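Local coordinates for hydrogenase expression protein (Thiobacillus denitrificans, PDB 3SB1) that is of unknown detailed function but probably takes part in the expression or maturation of hydrogenase, at residues Ile69-Ser72 with Ala73-Leu76; Ala133-Glu137 with Leu138-Pro142. One frame throughout, in Å; residues are numbered along the deposited sequence.

Interaction 1: Ile69-Ser72 with Ala73-Leu76; sequences IDLS and ALPL
Ala73 N donates to Asp70 O and Leu74 N to Leu71 O, each at 3.1 Å, two successive i to i+3 bonds that wind one short 3-10 turn out of the chain leaving a strand. The first is the more bent, 137° at the hydrogen against 156°, and in both the donor stands above the carbonyl plane. A water bridges the end of the turn, lying 2.8 Å from Leu71 O and 3.0 Å from Leu74 O. Leu74 reaches back over the turn: its CG rests 3.5 Å from Asp70 O, and its CD1 meets Ile69 CG2 at 4.0 Å, the two side chains crossing obliquely. With CG1 beside the backbone N (chi1 -63°), the CG2 methyl of Ile69 is the branch left facing Leu74. On Leu71, CD2 lies 4.1 Å from Leu76 CD1 and also borders Leu74 CD1. At the exposed flank the Asp70 carboxylate lies alongside the Ala73 methyl, OD2 to CB 3.5 Å. An alanine in place of Leu74 removes the methyl that Ile69 CG2 and Leu71 CD2 share, and is likely to leave a gap over Asp70 O. The turn links strand 67-69 to helix 78-88: Ile69 packs on helix 48-63 and Ile130 of strand 125-132, whereas Leu71 and Leu76 lean on Leu84 and Leu81 of helix 78-88.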
loop_
_atom_site.group_PDB
_atom_site.type_symbol
_atom_site.label_atom_id
_atom_site.label_comp_id
_atom_site.label_asym_id
_atom_site.label_seq_id
_atom_site.Cartn_x
_atom_site.Cartn_y
_atom_site.Cartn_z
ATOM N N ILE A 69 -16.987 6.470 1.747
ATOM C CA ILE A 69 -17.775 7.370 2.591
ATOM C C ILE A 69 -16.993 8.687 2.570
ATOM O O ILE A 69 -15.874 8.767 3.098
ATOM C CB ILE A 69 -17.921 6.878 4.025
ATOM C CG1 ILE A 69 -18.671 5.557 3.999
ATOM C CG2 ILE A 69 -18.641 7.993 4.907
ATOM C CD1 ILE A 69 -18.683 4.848 5.340
ATOM N N ASP A 70 -17.561 9.674 1.892
ATOM C CA ASP A 70 -16.949 11.005 1.728
ATOM C C ASP A 70 -17.129 11.857 2.983
ATOM O O ASP A 70 -18.038 12.699 3.100
ATOM C CB ASP A 70 -17.556 11.732 0.525
ATOM C CG ASP A 70 -16.802 12.995 0.157
ATOM O OD1 ASP A 70 -15.862 13.395 0.891
ATOM O OD2 ASP A 70 -17.164 13.608 -0.891
ATOM N N LEU A 71 -16.172 11.734 3.881
ATOM C CA LEU A 71 -16.195 12.416 5.134
ATOM C C LEU A 71 -16.195 13.930 5.032
ATOM O O LEU A 71 -16.911 14.595 5.782
ATOM C CB LEU A 71 -14.999 11.960 5.999
ATOM C CG LEU A 71 -14.933 10.494 6.429
ATOM C CD1 LEU A 71 -13.622 10.219 7.175
ATOM C CD2 LEU A 71 -16.131 10.093 7.315
ATOM N N SER A 72 -15.451 14.465 4.065
ATOM C CA SER A 72 -15.377 15.915 3.880
ATOM C C SER A 72 -16.727 16.521 3.573
ATOM O O SER A 72 -17.006 17.675 3.910
ATOM C CB SER A 72 -14.432 16.227 2.729
ATOM O OG SER A 72 -13.115 15.896 3.110
ATOM N N ALA A 73 -17.558 15.738 2.902
ATOM C CA ALA A 73 -18.879 16.207 2.472
ATOM C C ALA A 73 -19.960 16.113 3.565
ATOM O O ALA A 73 -21.071 16.669 3.407
ATOM C CB ALA A 73 -19.326 15.457 1.207
ATOM N N LEU A 74 -19.660 15.439 4.677
ATOM C CA LEU A 74 -20.637 15.237 5.773
ATOM C C LEU A 74 -20.608 16.374 6.751
ATOM O O LEU A 74 -19.567 16.999 6.946
ATOM C CB LEU A 74 -20.373 13.913 6.515
ATOM C CG LEU A 74 -20.434 12.672 5.637
ATOM C CD1 LEU A 74 -20.028 11.405 6.386
ATOM C CD2 LEU A 74 -21.825 12.484 4.969
ATOM N N PRO A 75 -21.731 16.607 7.435
ATOM C CA PRO A 75 -21.824 17.713 8.400
ATOM C C PRO A 75 -21.258 17.313 9.784
ATOM O O PRO A 75 -21.920 17.477 10.802
ATOM C CB PRO A 75 -23.324 17.988 8.446
ATOM C CG PRO A 75 -23.921 16.671 8.245
ATOM C CD PRO A 75 -23.032 15.942 7.245
ATOM N N LEU A 76 -20.021 16.832 9.793
ATOM C CA LEU A 76 -19.344 16.398 11.006
ATOM C C LEU A 76 -18.471 17.519 11.538
ATOM O O LEU A 76 -17.856 18.251 10.764
ATOM C CB LEU A 76 -18.444 15.211 10.694
ATOM C CG LEU A 76 -19.030 13.932 10.085
ATOM C CD1 LEU A 76 -17.907 13.037 9.466
ATOM C CD2 LEU A 76 -19.876 13.220 11.122
HETATM O O HOH W 1 -16.613 16.741 7.510
#

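Interaction 2: Ala133-Glu137 with Leu138-Pro142; sequences AFVPE and LVKSP
Val135 and Val139 pack methyl to methyl, CG2 of the first only 3.3 Å from CG1 of the second, tighter than usual for two carbons, with the side chains crossing at about a right angle. Val139 is deposited in two conformers, so the closeness of this pair is doubtful. Its CG1 sits between the backbone N and the carbonyl carbon (chi1 68°), which also lays it against Pro136 O. That oxygen accepts Val139 N at 3.2 Å in a nearly straight bond of 164°, and Glu137 O takes Lys140 N at 3.3 Å, more bent at 149°. In both bonds the N-H comes from above the carbonyl plane. The other side is looser and wetter. A water donates to Glu137 O, 2.9 Å away, and to Lys140 O, bridging the two carbonyls across the turn. Lys140 runs extended back along the turn, carrying CE to 3.8 Å from Val135 CG1, while its NZ remains 4.5 Å from Glu137 OE1, too far for a salt bridge; the opposite charges can probably still attract weakly. Pro136 and Leu138 turn to Leu105 of strand 102-107, and Glu131 OE2 accepts the N-H of Glu137. Val135 packs on Val139 of the second subunit, and Val139 on Val93 of that subunit, so the buried face also belongs to the dimer interface. The paired i to i+3 bonds are those of overlapping beta-turns, here joining strand 125-132 to helix 143-157, with Pro142 as its N-cap residue.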
loop_
_atom_site.group_PDB
_atom_site.type_symbol
_atom_site.label_atom_id
_atom_site.label_comp_id
_atom_site.label_asym_id
_atom_site.label_seq_id
_atom_site.Cartn_x
_atom_site.Cartn_y
_atom_site.Cartn_z
ATOM N N ALA A 133 -12.440 -1.464 0.943
ATOM C CA ALA A 133 -11.770 -2.127 -0.174
ATOM C C ALA A 133 -10.703 -3.066 0.311
ATOM O O ALA A 133 -10.194 -2.926 1.438
ATOM C CB ALA A 133 -11.109 -1.007 -1.054
ATOM N N PHE A 134 -10.306 -4.016 -0.551
ATOM C CA PHE A 134 -9.211 -4.887 -0.235
ATOM C C PHE A 134 -7.845 -4.131 -0.261
ATOM O O PHE A 134 -6.935 -4.436 0.516
ATOM C CB PHE A 134 -9.205 -6.162 -1.093
ATOM C CG PHE A 134 -10.472 -6.938 -0.988
ATOM C CD1 PHE A 134 -10.779 -7.615 0.193
ATOM C CD2 PHE A 134 -11.405 -6.988 -2.031
ATOM C CE1 PHE A 134 -11.974 -8.327 0.337
ATOM C CE2 PHE A 134 -12.589 -7.719 -1.879
ATOM C CZ PHE A 134 -12.877 -8.374 -0.717
ATOM N N VAL A 135 -7.769 -3.106 -1.090
ATOM C CA VAL A 135 -6.601 -2.214 -1.121
ATOM C C VAL A 135 -7.115 -0.930 -1.787
ATOM O O VAL A 135 -7.945 -0.994 -2.692
ATOM C CB VAL A 135 -5.378 -2.798 -1.825
ATOM C CG1 VAL A 135 -5.689 -3.049 -3.282
ATOM C CG2 VAL A 135 -4.184 -1.853 -1.658
ATOM N N PRO A 136 -6.653 0.241 -1.312
ATOM C CA PRO A 136 -7.143 1.450 -1.968
ATOM C C PRO A 136 -6.694 1.516 -3.422
ATOM O O PRO A 136 -5.528 1.219 -3.735
ATOM C CB PRO A 136 -6.514 2.571 -1.173
ATOM C CG PRO A 136 -6.182 2.022 0.148
ATOM C CD PRO A 136 -5.828 0.560 -0.133
ATOM N N GLU A 137 -7.587 2.022 -4.280
ATOM C CA GLU A 137 -7.298 2.080 -5.705
ATOM C C GLU A 137 -6.001 2.830 -6.017
ATOM O O GLU A 137 -5.188 2.487 -6.909
ATOM C CB GLU A 137 -8.488 2.775 -6.434
ATOM C CG GLU A 137 -8.440 2.666 -7.906
ATOM C CD GLU A 137 -8.560 1.219 -8.376
ATOM O OE1 GLU A 137 -9.103 0.395 -7.596
ATOM O OE2 GLU A 137 -8.124 0.905 -9.521
ATOM N N LEU A 138 -5.787 3.870 -5.266
ATOM C CA LEU A 138 -4.656 4.736 -5.521
ATOM C C LEU A 138 -3.266 4.157 -5.379
ATOM O O LEU A 138 -2.322 4.713 -5.953
ATOM C CB LEU A 138 -4.752 5.954 -4.596
ATOM C CG LEU A 138 -5.799 7.008 -4.937
ATOM C CD1 LEU A 138 -6.181 7.916 -3.718
ATOM C CD2 LEU A 138 -5.301 7.819 -6.159
ATOM N N VAL A 139 -3.109 3.085 -4.628
ATOM C CA VAL A 139 -1.763 2.575 -4.415
ATOM C C VAL A 139 -1.287 1.756 -5.619
ATOM O O VAL A 139 -0.084 1.697 -5.884
ATOM C CB VAL A 139 -1.698 1.730 -3.147
ATOM C CG1 VAL A 139 -2.487 0.436 -3.312
ATOM C CG2 VAL A 139 -0.259 1.404 -2.791
ATOM N N LYS A 140 -2.227 1.221 -6.390
ATOM C CA LYS A 140 -1.902 0.333 -7.480
ATOM C C LYS A 140 -1.265 1.030 -8.618
ATOM O O LYS A 140 -1.726 2.092 -9.029
ATOM C CB LYS A 140 -3.165 -0.350 -8.000
ATOM C CG LYS A 140 -3.824 -1.301 -7.076
ATOM C CD LYS A 140 -5.022 -1.887 -7.803
ATOM C CE LYS A 140 -5.719 -2.939 -7.036
ATOM N NZ LYS A 140 -6.850 -3.473 -7.864
ATOM N N SER A 141 -0.208 0.423 -9.150
ATOM C CA SER A 141 0.455 0.987 -10.304
ATOM C C SER A 141 -0.392 0.649 -11.556
ATOM O O SER A 141 -0.660 -0.500 -11.799
ATOM C CB SER A 141 1.776 0.266 -10.504
ATOM O OG SER A 141 2.499 0.046 -9.282
ATOM N N PRO A 142 -0.800 1.636 -12.345
ATOM C CA PRO A 142 -1.580 1.330 -13.536
ATOM C C PRO A 142 -0.798 0.515 -14.569
ATOM O O PRO A 142 0.426 0.628 -14.683
ATOM C CB PRO A 142 -1.891 2.700 -14.121
ATOM C CG PRO A 142 -1.783 3.642 -12.955
ATOM C CD PRO A 142 -0.703 3.065 -12.059
HETATM O O HOH W 2 -3.870 3.323 -9.301
#

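How the interactions relate
From the N terminus, helix 48-63 leads to strand 67-69, and interaction 1 closes the short turn between that strand and helix 78-88. The chain then runs through strands 93-97, 102-107, 113-119 and 125-132 before interaction 2 closes a second turn, ahead of helix 143-157. Interactions 1 and 2 stand in series, neither nested nor crossing, with their centres about 22 Å apart and no touch between them. Strand 125-132 connects them: it pairs with strand 67-69, which enters the first turn, and itself runs into the second. Interaction 1 joins the antiparallel sheet to helices of its own chain, whereas interaction 2 packs partly on strand 102-107 and partly on the second subunit.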